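Local structure of pesticidal crystal protein Cry4Aa (Bacillus thuringiensis, 2C9K) at residues 488-500 / 558-570. The protein binds to midgut epithelial cells of insects and promotes their colloid-osmotic lysis, acting as a mosquito-larvicidal, pore-forming toxin. Residues are numbered along the deposited sequence; the frame is centred on the assembly and turned at random.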
loop_
_atom_site.group_PDB
_atom_site.type_symbol
_atom_site.label_atom_id
_atom_site.label_comp_id
_atom_site.label_asym_id
_atom_site.label_seq_id
_atom_site.Cartn_x
_atom_site.Cartn_y
_atom_site.Cartn_z
ATOM N N VAL A 488 9.728 -13.208 -7.190
ATOM C CA VAL A 488 8.702 -12.352 -6.614
ATOM C C VAL A 488 7.724 -11.958 -7.717
ATOM O O VAL A 488 8.123 -11.369 -8.715
ATOM C CB VAL A 488 9.307 -11.054 -6.011
ATOM C CG1 VAL A 488 8.190 -10.149 -5.511
ATOM C CG2 VAL A 488 10.274 -11.388 -4.877
ATOM N N VAL A 489 6.449 -12.287 -7.551
ATOM C CA VAL A 489 5.475 -11.938 -8.564
ATOM C C VAL A 489 4.564 -10.839 -8.086
ATOM O O VAL A 489 4.337 -10.682 -6.892
ATOM C CB VAL A 489 4.585 -13.128 -8.970
ATOM C CG1 VAL A 489 5.433 -14.226 -9.585
ATOM C CG2 VAL A 489 3.789 -13.618 -7.769
ATOM N N GLN A 490 4.055 -10.081 -9.047
ATOM C CA GLN A 490 3.135 -8.981 -8.818
ATOM C C GLN A 490 1.933 -9.449 -7.994
ATOM O O GLN A 490 1.366 -10.512 -8.257
ATOM C CB GLN A 490 2.663 -8.475 -10.177
ATOM C CG GLN A 490 1.401 -7.683 -10.154
ATOM C CD GLN A 490 1.667 -6.226 -9.963
ATOM O OE1 GLN A 490 2.201 -5.807 -8.936
ATOM N NE2 GLN A 490 1.305 -5.428 -10.965
ATOM N N GLY A 491 1.548 -8.661 -6.995
ATOM C CA GLY A 491 0.404 -9.020 -6.173
ATOM C C GLY A 491 -0.867 -8.887 -6.986
ATOM O O GLY A 491 -0.878 -8.184 -7.996
ATOM N N PRO A 492 -1.957 -9.554 -6.580
ATOM C CA PRO A 492 -3.233 -9.490 -7.304
ATOM C C PRO A 492 -3.984 -8.166 -7.136
ATOM O O PRO A 492 -4.908 -7.852 -7.893
ATOM C CB PRO A 492 -4.001 -10.682 -6.744
ATOM C CG PRO A 492 -3.521 -10.744 -5.341
ATOM C CD PRO A 492 -2.032 -10.531 -5.483
ATOM N N GLY A 493 -3.591 -7.391 -6.139
ATOM C CA GLY A 493 -4.242 -6.115 -5.939
ATOM C C GLY A 493 -4.811 -5.928 -4.559
ATOM O O GLY A 493 -4.980 -4.797 -4.109
ATOM N N HIS A 494 -5.085 -7.029 -3.869
ATOM C CA HIS A 494 -5.673 -6.939 -2.540
ATOM C C HIS A 494 -4.817 -7.446 -1.377
ATOM O O HIS A 494 -5.291 -7.508 -0.243
ATOM C CB HIS A 494 -7.018 -7.668 -2.554
ATOM C CG HIS A 494 -6.941 -9.064 -3.089
ATOM N ND1 HIS A 494 -6.610 -10.146 -2.302
ATOM C CD2 HIS A 494 -7.120 -9.547 -4.339
ATOM C CE1 HIS A 494 -6.591 -11.237 -3.046
ATOM N NE2 HIS A 494 -6.897 -10.902 -4.286
ATOM N N THR A 495 -3.564 -7.802 -1.638
ATOM C CA THR A 495 -2.710 -8.290 -0.563
ATOM C C THR A 495 -1.826 -7.186 0.013
ATOM O O THR A 495 -1.114 -7.396 0.996
ATOM C CB THR A 495 -1.817 -9.451 -1.035
ATOM O OG1 THR A 495 -1.043 -9.030 -2.165
ATOM C CG2 THR A 495 -2.666 -10.657 -1.409
ATOM N N GLY A 496 -1.873 -6.009 -0.597
ATOM C CA GLY A 496 -1.071 -4.906 -0.108
ATOM C C GLY A 496 0.340 -4.872 -0.661
ATOM O O GLY A 496 1.106 -3.953 -0.354
ATOM N N GLY A 497 0.686 -5.864 -1.476
ATOM C CA GLY A 497 2.016 -5.917 -2.054
ATOM C C GLY A 497 2.244 -7.197 -2.825
ATOM O O GLY A 497 1.316 -7.972 -3.020
ATOM N N ASP A 498 3.480 -7.438 -3.245
ATOM C CA ASP A 498 3.801 -8.634 -4.017
ATOM C C ASP A 498 3.901 -9.924 -3.207
ATOM O O ASP A 498 3.876 -9.901 -1.968
ATOM C CB ASP A 498 5.098 -8.404 -4.786
ATOM C CG ASP A 498 5.042 -7.151 -5.638
ATOM O OD1 ASP A 498 3.972 -6.890 -6.229
ATOM O OD2 ASP A 498 6.060 -6.431 -5.723
ATOM N N LEU A 499 4.025 -11.044 -3.921
ATOM C CA LEU A 499 4.117 -12.366 -3.306
ATOM C C LEU A 499 5.331 -13.148 -3.807
ATOM O O LEU A 499 5.897 -12.836 -4.854
ATOM C CB LEU A 499 2.871 -13.188 -3.632
ATOM C CG LEU A 499 1.499 -12.526 -3.689
ATOM C CD1 LEU A 499 0.538 -13.452 -4.416
ATOM C CD2 LEU A 499 1.005 -12.213 -2.290
ATOM N N ILE A 500 5.710 -14.180 -3.059
ATOM C CA ILE A 500 6.837 -15.037 -3.425
ATOM C C ILE A 500 6.338 -16.281 -4.146
ATOM O O ILE A 500 5.401 -16.937 -3.681
ATOM C CB ILE A 500 7.636 -15.533 -2.179
ATOM C CG1 ILE A 500 8.463 -14.397 -1.575
ATOM C CG2 ILE A 500 8.554 -16.686 -2.571
ATOM C CD1 ILE A 500 9.329 -14.854 -0.408
ATOM N N THR A 558 -3.492 -20.776 -14.113
ATOM C CA THR A 558 -2.125 -20.296 -13.949
ATOM C C THR A 558 -2.094 -18.779 -13.861
ATOM O O THR A 558 -1.025 -18.184 -13.705
ATOM C CB THR A 558 -1.254 -20.706 -15.125
ATOM O OG1 THR A 558 -1.755 -20.088 -16.318
ATOM C CG2 THR A 558 -1.264 -22.220 -15.286
ATOM N N ASP A 559 -3.258 -18.148 -13.967
ATOM C CA ASP A 559 -3.296 -16.700 -13.889
ATOM C C ASP A 559 -3.280 -16.284 -12.429
ATOM O O ASP A 559 -4.332 -16.208 -11.780
ATOM C CB ASP A 559 -4.545 -16.140 -14.560
ATOM C CG ASP A 559 -4.352 -14.707 -15.011
ATOM O OD1 ASP A 559 -3.600 -13.969 -14.334
ATOM O OD2 ASP A 559 -4.952 -14.320 -16.037
ATOM N N TYR A 560 -2.079 -16.006 -11.925
ATOM C CA TYR A 560 -1.890 -15.615 -10.541
ATOM C C TYR A 560 -2.139 -14.138 -10.357
ATOM O O TYR A 560 -2.456 -13.693 -9.256
ATOM C CB TYR A 560 -0.466 -15.932 -10.104
ATOM C CG TYR A 560 0.029 -17.256 -10.614
ATOM C CD1 TYR A 560 1.144 -17.328 -11.439
ATOM C CD2 TYR A 560 -0.638 -18.435 -10.292
ATOM C CE1 TYR A 560 1.584 -18.545 -11.935
ATOM C CE2 TYR A 560 -0.209 -19.659 -10.782
ATOM C CZ TYR A 560 0.902 -19.709 -11.603
ATOM O OH TYR A 560 1.328 -20.921 -12.087
ATOM N N THR A 561 -1.983 -13.380 -11.436
ATOM C CA THR A 561 -2.179 -11.935 -11.376
ATOM C C THR A 561 -3.566 -11.540 -10.927
ATOM O O THR A 561 -3.724 -10.539 -10.229
ATOM C CB THR A 561 -1.930 -11.254 -12.725
ATOM O OG1 THR A 561 -2.035 -12.223 -13.780
ATOM C CG2 THR A 561 -0.568 -10.584 -12.733
ATOM N N ASN A 562 -4.574 -12.308 -11.325
ATOM C CA ASN A 562 -5.925 -11.972 -10.927
ATOM C C ASN A 562 -6.571 -12.968 -9.973
ATOM O O ASN A 562 -7.747 -13.302 -10.110
ATOM C CB ASN A 562 -6.814 -11.733 -12.160
ATOM C CG ASN A 562 -6.448 -12.625 -13.340
ATOM O OD1 ASN A 562 -6.411 -13.861 -13.225
ATOM N ND2 ASN A 562 -6.185 -11.999 -14.490
ATOM N N LEU A 563 -5.797 -13.429 -8.994
ATOM C CA LEU A 563 -6.315 -14.350 -7.991
ATOM C C LEU A 563 -7.377 -13.619 -7.171
ATOM O O LEU A 563 -7.268 -12.414 -6.916
ATOM C CB LEU A 563 -5.204 -14.830 -7.053
ATOM C CG LEU A 563 -4.138 -15.779 -7.606
ATOM C CD1 LEU A 563 -3.237 -16.249 -6.468
ATOM C CD2 LEU A 563 -4.804 -16.972 -8.272
ATOM N N LYS A 564 -8.412 -14.343 -6.765
ATOM C CA LYS A 564 -9.472 -13.735 -5.986
ATOM C C LYS A 564 -9.185 -13.891 -4.511
ATOM O O LYS A 564 -8.262 -14.596 -4.116
ATOM C CB LYS A 564 -10.819 -14.367 -6.329
ATOM C CG LYS A 564 -11.152 -14.320 -7.805
ATOM C CD LYS A 564 -11.024 -12.919 -8.348
ATOM C CE LYS A 564 -11.107 -12.914 -9.862
ATOM N NZ LYS A 564 -10.737 -11.583 -10.422
ATOM N N TYR A 565 -9.986 -13.217 -3.699
ATOM C CA TYR A 565 -9.834 -13.258 -2.257
ATOM C C TYR A 565 -9.947 -14.685 -1.739
ATOM O O TYR A 565 -9.168 -15.105 -0.891
ATOM C CB TYR A 565 -10.905 -12.386 -1.604
ATOM C CG TYR A 565 -10.932 -12.479 -0.103
ATOM C CD1 TYR A 565 -10.059 -11.731 0.685
ATOM C CD2 TYR A 565 -11.821 -13.338 0.532
ATOM C CE1 TYR A 565 -10.077 -11.839 2.068
ATOM C CE2 TYR A 565 -11.842 -13.455 1.910
ATOM C CZ TYR A 565 -10.975 -12.709 2.668
ATOM O OH TYR A 565 -11.008 -12.861 4.026
ATOM N N LYS A 566 -10.919 -15.428 -2.248
ATOM C CA LYS A 566 -11.125 -16.805 -1.820
ATOM C C LYS A 566 -9.958 -17.716 -2.200
ATOM O O LYS A 566 -9.815 -18.809 -1.657
ATOM C CB LYS A 566 -12.435 -17.327 -2.420
ATOM C CG LYS A 566 -12.711 -18.799 -2.192
ATOM C CD LYS A 566 -12.111 -19.650 -3.302
ATOM C CE LYS A 566 -12.803 -19.379 -4.629
ATOM N NZ LYS A 566 -14.263 -19.687 -4.546
ATOM N N ASP A 567 -9.117 -17.248 -3.121
ATOM C CA ASP A 567 -7.969 -18.018 -3.595
ATOM C C ASP A 567 -6.849 -18.150 -2.582
ATOM O O ASP A 567 -6.017 -19.046 -2.699
ATOM C CB ASP A 567 -7.424 -17.416 -4.893
ATOM C CG ASP A 567 -8.403 -17.542 -6.052
ATOM O OD1 ASP A 567 -8.177 -16.902 -7.102
ATOM O OD2 ASP A 567 -9.397 -18.291 -5.913
ATOM N N PHE A 568 -6.809 -17.259 -1.596
ATOM C CA PHE A 568 -5.784 -17.340 -0.564
ATOM C C PHE A 568 -6.382 -17.978 0.677
ATOM O O PHE A 568 -7.487 -17.629 1.091
ATOM C CB PHE A 568 -5.229 -15.955 -0.226
ATOM C CG PHE A 568 -4.398 -15.354 -1.328
ATOM C CD1 PHE A 568 -4.998 -14.681 -2.387
ATOM C CD2 PHE A 568 -3.013 -15.501 -1.328
ATOM C CE1 PHE A 568 -4.240 -14.168 -3.426
ATOM C CE2 PHE A 568 -2.243 -14.995 -2.364
ATOM C CZ PHE A 568 -2.860 -14.326 -3.418
ATOM N N GLN A 569 -5.658 -18.929 1.259
ATOM C CA GLN A 569 -6.124 -19.618 2.457
ATOM C C GLN A 569 -5.075 -19.643 3.562
ATOM O O GLN A 569 -3.955 -19.152 3.380
ATOM C CB GLN A 569 -6.570 -21.033 2.097
ATOM C CG GLN A 569 -7.846 -21.044 1.264
ATOM C CD GLN A 569 -9.019 -20.396 1.993
ATOM O OE1 GLN A 569 -10.032 -20.050 1.380
ATOM N NE2 GLN A 569 -8.888 -20.240 3.315
ATOM N N TYR A 570 -5.435 -20.212 4.709
ATOM C CA TYR A 570 -4.523 -20.248 5.843
ATOM C C TYR A 570 -4.169 -21.621 6.381
ATOM O O TYR A 570 -5.048 -22.416 6.708
ATOM C CB TYR A 570 -5.098 -19.441 7.006
ATOM C CG TYR A 570 -5.296 -17.962 6.756
ATOM C CD1 TYR A 570 -6.225 -17.506 5.818
ATOM C CD2 TYR A 570 -4.593 -17.013 7.506
ATOM C CE1 TYR A 570 -6.454 -16.142 5.637
ATOM C CE2 TYR A 570 -4.814 -15.648 7.335
ATOM C CZ TYR A 570 -5.748 -15.222 6.400
ATOM O OH TYR A 570 -5.975 -13.883 6.239
#
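F568 pushes its ring into the loop that joins strands 487-489 and 499-501, and P492, H494 and T495 of that loop, with L499 at the start of the second strand, close around it. L499 comes head-on, its CD1 at the ring edge 3.6 Å from F568 CZ, while the methyl CG2 of T495 lies over one face, offset toward the rim. P492 CG and H494 CE1 both approach obliquely near F568 CE1, at 4.0 and 3.8 Å; the imidazole and phenyl planes stand at 83°. The first torsion of H494 (chi1 52°) sets CG between the backbone N and carbonyl carbon, and P492 CG then rests over one face of the imidazole. At the imidazole edge, H494 NE2 donates to L563 O over 3.1 Å, nearly straight at 165° and in the ring plane, though it meets the acceptor from above the carbonyl plane. P492 CA also makes a CH···O contact with T561 O at 3.1 Å. Beyond this buried part the packing thins: at the exposed flank, T561 CG2 reaches Q490 CG only at 4.4 Å. Here the type I turn from Y560 to L563 passes beside the loop, and the Y560 hydroxyl is bonded away from it, to T599. Both segments belong to the C-terminal of the three delta-endotoxin domains, at its border with the N-terminal helical domain: H494 also packs on T194 and V198 of helix 183-208, and K202 of that helix bonds P492 O. A mainly apolar cluster around one phenyl ring thus joins two loops of the β domain, and the single direct hydrogen bond between them fixes the histidine's edge and implies that NE2 carries a proton.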